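PDB 4ZOQ: intracellular serine protease from Bacillus licheniformis, which cleaves lanthipeptide precursors at a specific sequence, probably as a subtilisin-like serine endopeptidase of the S8 family. Local coordinates for residues F25-Q29 and T30-R34; G228-G231 and E232-Q236. One frame throughout, in Å; residues are numbered along the deposited sequence.

Contact 1. Residues F25-Q29 and T30-R34; sequences FAAKQ and TDSYR
Tyr33 folds back from the loop over the last turn of helix 24-30, and the phenol end of its ring rests obliquely against the backbone and methyl groups of Ala26 and Ala27. Ala26 CB lies 4.0 Å from Tyr33 CE1, while on the other side of the ring Tyr33 CE2 stands 4.1 Å from Ala27 CB, so the ring straddles the link between the two alanines with its hydroxyl near both methyls. Thr30 helps to hold the bend that brings it back. Its OG1 sits between the backbone N and the carbonyl carbon (chi1 61°) and therefore looks back down the helix, where it donates to Ala26 O at 2.8 Å from above the carbonyl plane. Ala26 O also takes the helical bond from Thr30 N, 2.9 Å long and nearly in line with the C=O, and is thus gripped twice. On its other side Thr30 OG1 accepts from Tyr33 N at 2.8 Å, an ST motif that ties the backbone of Tyr33 to the helix end. Asp31, with positive phi, leaves the helix in a Schellman motif; Ser32 N reaches Ala27 O at 2.7 Å, almost straight (168°) and on a lone pair in the carbonyl plane. A type I' turn follows from Asp31 to Arg34, whose NH1 bonds back to Asp31 O. Around this C-terminal cap, Ala26 also packs on Ile96 of helix 86-97, Gln29 touches strand 221-226 and bonds to Gln281 of helix 275-297 and to Ala333 N at the start of helix 333-338, and Tyr33 meets the ring of Tyr36.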
loop_
_atom_site.group_PDB
_atom_site.type_symbol
_atom_site.label_atom_id
_atom_site.label_comp_id
_atom_site.label_asym_id
_atom_site.label_seq_id
_atom_site.Cartn_x
_atom_site.Cartn_y
_atom_site.Cartn_z
ATOM N N PHE B 25 12.034 13.835 -5.954
ATOM C CA PHE B 25 12.043 12.457 -5.436
ATOM C C PHE B 25 12.131 11.438 -6.596
ATOM O O PHE B 25 12.799 10.409 -6.478
ATOM C CB PHE B 25 10.812 12.169 -4.553
ATOM C CG PHE B 25 9.522 12.024 -5.327
ATOM C CD1 PHE B 25 8.762 13.137 -5.651
ATOM C CD2 PHE B 25 9.097 10.771 -5.771
ATOM C CE1 PHE B 25 7.597 12.998 -6.396
ATOM C CE2 PHE B 25 7.935 10.633 -6.512
ATOM C CZ PHE B 25 7.195 11.742 -6.830
ATOM N N ALA B 26 11.465 11.723 -7.713
ATOM C CA ALA B 26 11.452 10.773 -8.843
ATOM C C ALA B 26 12.799 10.785 -9.558
ATOM O O ALA B 26 13.332 9.729 -9.906
ATOM C CB ALA B 26 10.318 11.085 -9.821
ATOM N N ALA B 27 13.364 11.979 -9.732
ATOM C CA ALA B 27 14.699 12.119 -10.315
ATOM C C ALA B 27 15.727 11.394 -9.445
ATOM O O ALA B 27 16.643 10.762 -9.964
ATOM C CB ALA B 27 15.079 13.586 -10.487
ATOM N N LYS B 28 15.561 11.477 -8.126
ATOM C CA LYS B 28 16.454 10.765 -7.219
ATOM C C LYS B 28 16.341 9.250 -7.402
ATOM O O LYS B 28 17.328 8.570 -7.641
ATOM C CB LYS B 28 16.155 11.161 -5.775
ATOM C CG LYS B 28 17.111 10.578 -4.794
ATOM C CD LYS B 28 16.844 11.005 -3.352
ATOM C CE LYS B 28 18.029 10.573 -2.460
ATOM N NZ LYS B 28 19.115 11.600 -2.405
ATOM N N GLN B 29 15.114 8.748 -7.375
ATOM C CA GLN B 29 14.843 7.329 -7.518
ATOM C C GLN B 29 15.381 6.715 -8.829
ATOM O O GLN B 29 16.022 5.650 -8.815
ATOM C CB GLN B 29 13.335 7.104 -7.425
ATOM C CG GLN B 29 12.733 7.162 -6.017
ATOM C CD GLN B 29 12.938 5.855 -5.235
ATOM O OE1 GLN B 29 13.738 4.993 -5.628
ATOM N NE2 GLN B 29 12.168 5.677 -4.164
ATOM N N THR B 30 15.149 7.415 -9.942
ATOM C CA THR B 30 15.386 6.895 -11.287
ATOM C C THR B 30 16.697 7.387 -11.921
ATOM O O THR B 30 16.912 7.178 -13.120
ATOM C CB THR B 30 14.226 7.283 -12.249
ATOM O OG1 THR B 30 14.148 8.712 -12.338
ATOM C CG2 THR B 30 12.884 6.733 -11.761
ATOM N N ASP B 31 17.544 8.038 -11.124
ATOM C CA ASP B 31 18.784 8.651 -11.590
ATOM C C ASP B 31 18.489 9.607 -12.770
ATOM O O ASP B 31 18.957 9.395 -13.902
ATOM C CB ASP B 31 19.828 7.599 -11.993
ATOM C CG ASP B 31 21.223 8.210 -12.225
ATOM O OD1 ASP B 31 21.452 9.375 -11.806
ATOM O OD2 ASP B 31 22.093 7.521 -12.805
ATOM N N SER B 32 17.682 10.633 -12.499
ATOM C CA SER B 32 17.211 11.564 -13.531
ATOM C C SER B 32 16.576 10.828 -14.708
ATOM O O SER B 32 16.869 11.135 -15.853
ATOM C CB SER B 32 18.349 12.466 -14.005
ATOM O OG SER B 32 18.765 13.305 -12.937
ATOM N N TYR B 33 15.741 9.828 -14.408
ATOM C CA TYR B 33 14.941 9.091 -15.400
ATOM C C TYR B 33 15.775 8.212 -16.335
ATOM O O TYR B 33 15.285 7.749 -17.353
ATOM C CB TYR B 33 14.078 10.073 -16.196
ATOM C CG TYR B 33 13.374 10.968 -15.221
ATOM C CD1 TYR B 33 12.311 10.488 -14.457
ATOM C CD2 TYR B 33 13.813 12.275 -15.005
ATOM C CE1 TYR B 33 11.695 11.286 -13.521
ATOM C CE2 TYR B 33 13.210 13.083 -14.064
ATOM C CZ TYR B 33 12.151 12.583 -13.326
ATOM O OH TYR B 33 11.542 13.367 -12.398
ATOM N N ARG B 34 17.018 7.935 -15.976
ATOM C CA ARG B 34 17.819 7.020 -16.775
ATOM C C ARG B 34 17.292 5.589 -16.706
ATOM O O ARG B 34 17.455 4.824 -17.648
ATOM C CB ARG B 34 19.262 7.062 -16.314
ATOM C CG ARG B 34 19.999 8.242 -16.842
ATOM C CD ARG B 34 21.397 8.351 -16.228
ATOM N NE ARG B 34 22.064 9.533 -16.758
ATOM C CZ ARG B 34 21.983 10.744 -16.225
ATOM N NH1 ARG B 34 21.235 10.952 -15.137
ATOM N NH2 ARG B 34 22.632 11.753 -16.798
#

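Contact 2. Residues G228-G231 and E232-Q236; sequences GYLG and ETYDQ
Leu230 lays its side chain over one face of the Tyr234 ring, the two side chains running side by side in the same direction. Leu230 CD1 makes a CH-pi contact 3.9 Å from the ring centroid and 30° off its normal, coming closest at Tyr234 CE2, 3.5 Å away. Leu230 CB touches the same ring nearer its root, at Tyr234 CG. The aromatic group is brought there by its first torsion, 166°, which sets CG opposite the backbone N, while Tyr234 CB packs on the backbone of Gly231, 3.7 Å from Gly231 N. Tyr229 lies beneath the same leucine: Leu230 CB stands over the centre of its ring, and its hydroxyl approaches the edge of the Tyr234 ring. That hydroxyl donates to Asp235 OD1 at 2.7 Å, using the syn lone pair of the carboxylate. The acceptor lies at the edge of the Tyr229 ring, near its plane, yet ring and carboxylate planes are turned 73° apart. One bond thus joins the buried tyrosine to the first turn of the helix, across the bend of the chain. This loop leads from strand 221-226, at one margin of the central sheet, into the short helix 234-237. Tyr229 meets Tyr273 edge-to-face and also touches Tyr214, and Glu232 is held by Ser208 and Asn210 in the loop after strand 200-205.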
loop_
_atom_site.group_PDB
_atom_site.type_symbol
_atom_site.label_atom_id
_atom_site.label_comp_id
_atom_site.label_asym_id
_atom_site.label_seq_id
_atom_site.Cartn_x
_atom_site.Cartn_y
_atom_site.Cartn_z
ATOM N N GLY B 228 8.684 13.243 1.579
ATOM C CA GLY B 228 8.626 14.679 1.758
ATOM C C GLY B 228 7.893 15.152 2.990
ATOM O O GLY B 228 7.444 14.349 3.817
ATOM N N TYR B 229 7.852 16.469 3.165
ATOM C CA TYR B 229 6.994 17.050 4.186
ATOM C C TYR B 229 6.775 18.523 3.861
ATOM O O TYR B 229 7.239 19.025 2.835
ATOM C CB TYR B 229 7.551 16.851 5.596
ATOM C CG TYR B 229 6.574 17.256 6.701
ATOM C CD1 TYR B 229 5.240 16.833 6.684
ATOM C CD2 TYR B 229 7.007 17.996 7.801
ATOM C CE1 TYR B 229 4.352 17.177 7.724
ATOM C CE2 TYR B 229 6.151 18.316 8.839
ATOM C CZ TYR B 229 4.819 17.918 8.792
ATOM O OH TYR B 229 3.992 18.272 9.837
ATOM N N LEU B 230 6.050 19.204 4.733
ATOM C CA LEU B 230 5.740 20.603 4.540
ATOM C C LEU B 230 7.011 21.439 4.708
ATOM O O LEU B 230 7.150 22.493 4.080
ATOM C CB LEU B 230 4.675 21.041 5.548
ATOM C CG LEU B 230 3.286 20.414 5.402
ATOM C CD1 LEU B 230 2.514 20.516 6.707
ATOM C CD2 LEU B 230 2.532 21.102 4.267
ATOM N N GLY B 231 7.968 20.933 5.488
ATOM C CA GLY B 231 9.240 21.616 5.680
ATOM C C GLY B 231 10.098 20.790 6.596
ATOM O O GLY B 231 9.554 19.966 7.319
ATOM N N GLU B 232 11.410 21.037 6.637
ATOM C CA GLU B 232 12.287 20.235 7.504
ATOM C C GLU B 232 12.005 20.487 8.959
ATOM O O GLU B 232 12.141 19.591 9.797
ATOM C CB GLU B 232 13.758 20.566 7.266
ATOM C CG GLU B 232 14.396 19.917 6.086
ATOM C CD GLU B 232 14.783 18.476 6.321
ATOM O OE1 GLU B 232 15.065 18.081 7.483
ATOM O OE2 GLU B 232 14.884 17.759 5.308
ATOM N N THR B 233 11.689 21.740 9.261
ATOM C CA THR B 233 11.404 22.200 10.623
ATOM C C THR B 233 10.037 22.901 10.770
ATOM O O THR B 233 9.791 23.590 11.764
ATOM C CB THR B 233 12.555 23.134 11.137
ATOM O OG1 THR B 233 12.720 24.228 10.227
ATOM C CG2 THR B 233 13.885 22.353 11.212
ATOM N N TYR B 234 9.209 22.810 9.730
ATOM C CA TYR B 234 7.849 23.361 9.725
ATOM C C TYR B 234 7.108 23.141 11.043
ATOM O O TYR B 234 6.395 24.023 11.509
ATOM C CB TYR B 234 7.021 22.757 8.581
ATOM C CG TYR B 234 5.543 23.021 8.729
ATOM C CD1 TYR B 234 4.999 24.233 8.345
ATOM C CD2 TYR B 234 4.709 22.093 9.335
ATOM C CE1 TYR B 234 3.654 24.495 8.503
ATOM C CE2 TYR B 234 3.377 22.354 9.519
ATOM C CZ TYR B 234 2.849 23.557 9.093
ATOM O OH TYR B 234 1.507 23.832 9.248
ATOM N N ASP B 235 7.268 21.963 11.636
ATOM C CA ASP B 235 6.590 21.692 12.887
ATOM C C ASP B 235 6.987 22.703 13.942
ATOM O O ASP B 235 6.174 23.034 14.809
ATOM C CB ASP B 235 6.879 20.289 13.392
ATOM C CG ASP B 235 6.178 19.224 12.581
ATOM O OD1 ASP B 235 5.251 19.560 11.819
ATOM O OD2 ASP B 235 6.549 18.044 12.725
ATOM N N GLN B 236 8.232 23.179 13.900
ATOM C CA GLN B 236 8.661 24.165 14.896
ATOM C C GLN B 236 8.572 25.614 14.448
ATOM O O GLN B 236 8.406 26.488 15.285
ATOM C CB GLN B 236 10.098 23.903 15.363
ATOM C CG GLN B 236 10.230 22.660 16.176
ATOM C CD GLN B 236 10.379 21.442 15.327
ATOM O OE1 GLN B 236 10.666 21.536 14.124
ATOM N NE2 GLN B 236 10.113 20.282 15.919
#

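Contact 1 comes early in the chain, where helix 24-30 ends ahead of the first sheet strand, 46-51; contact 2 follows some 200 residues later, after strand 221-226, the last strand of the seven-stranded sheet. Their centres are 23 Å apart and their nearest atoms about 7 Å, without touching. Strand 221-226 connects them: Phe25 and Gln29 of contact 1 pack on its end at Ala225 and Pro226, and the loop of contact 2 begins just beyond. Contact 1 lies away from the predicted charge relay residues, whereas the Tyr229 side chain in contact 2 is about 11 Å from that of Ser276. The N-terminal helix and the peripheral loop thus adjoin one margin of the subtilisin-like sheet.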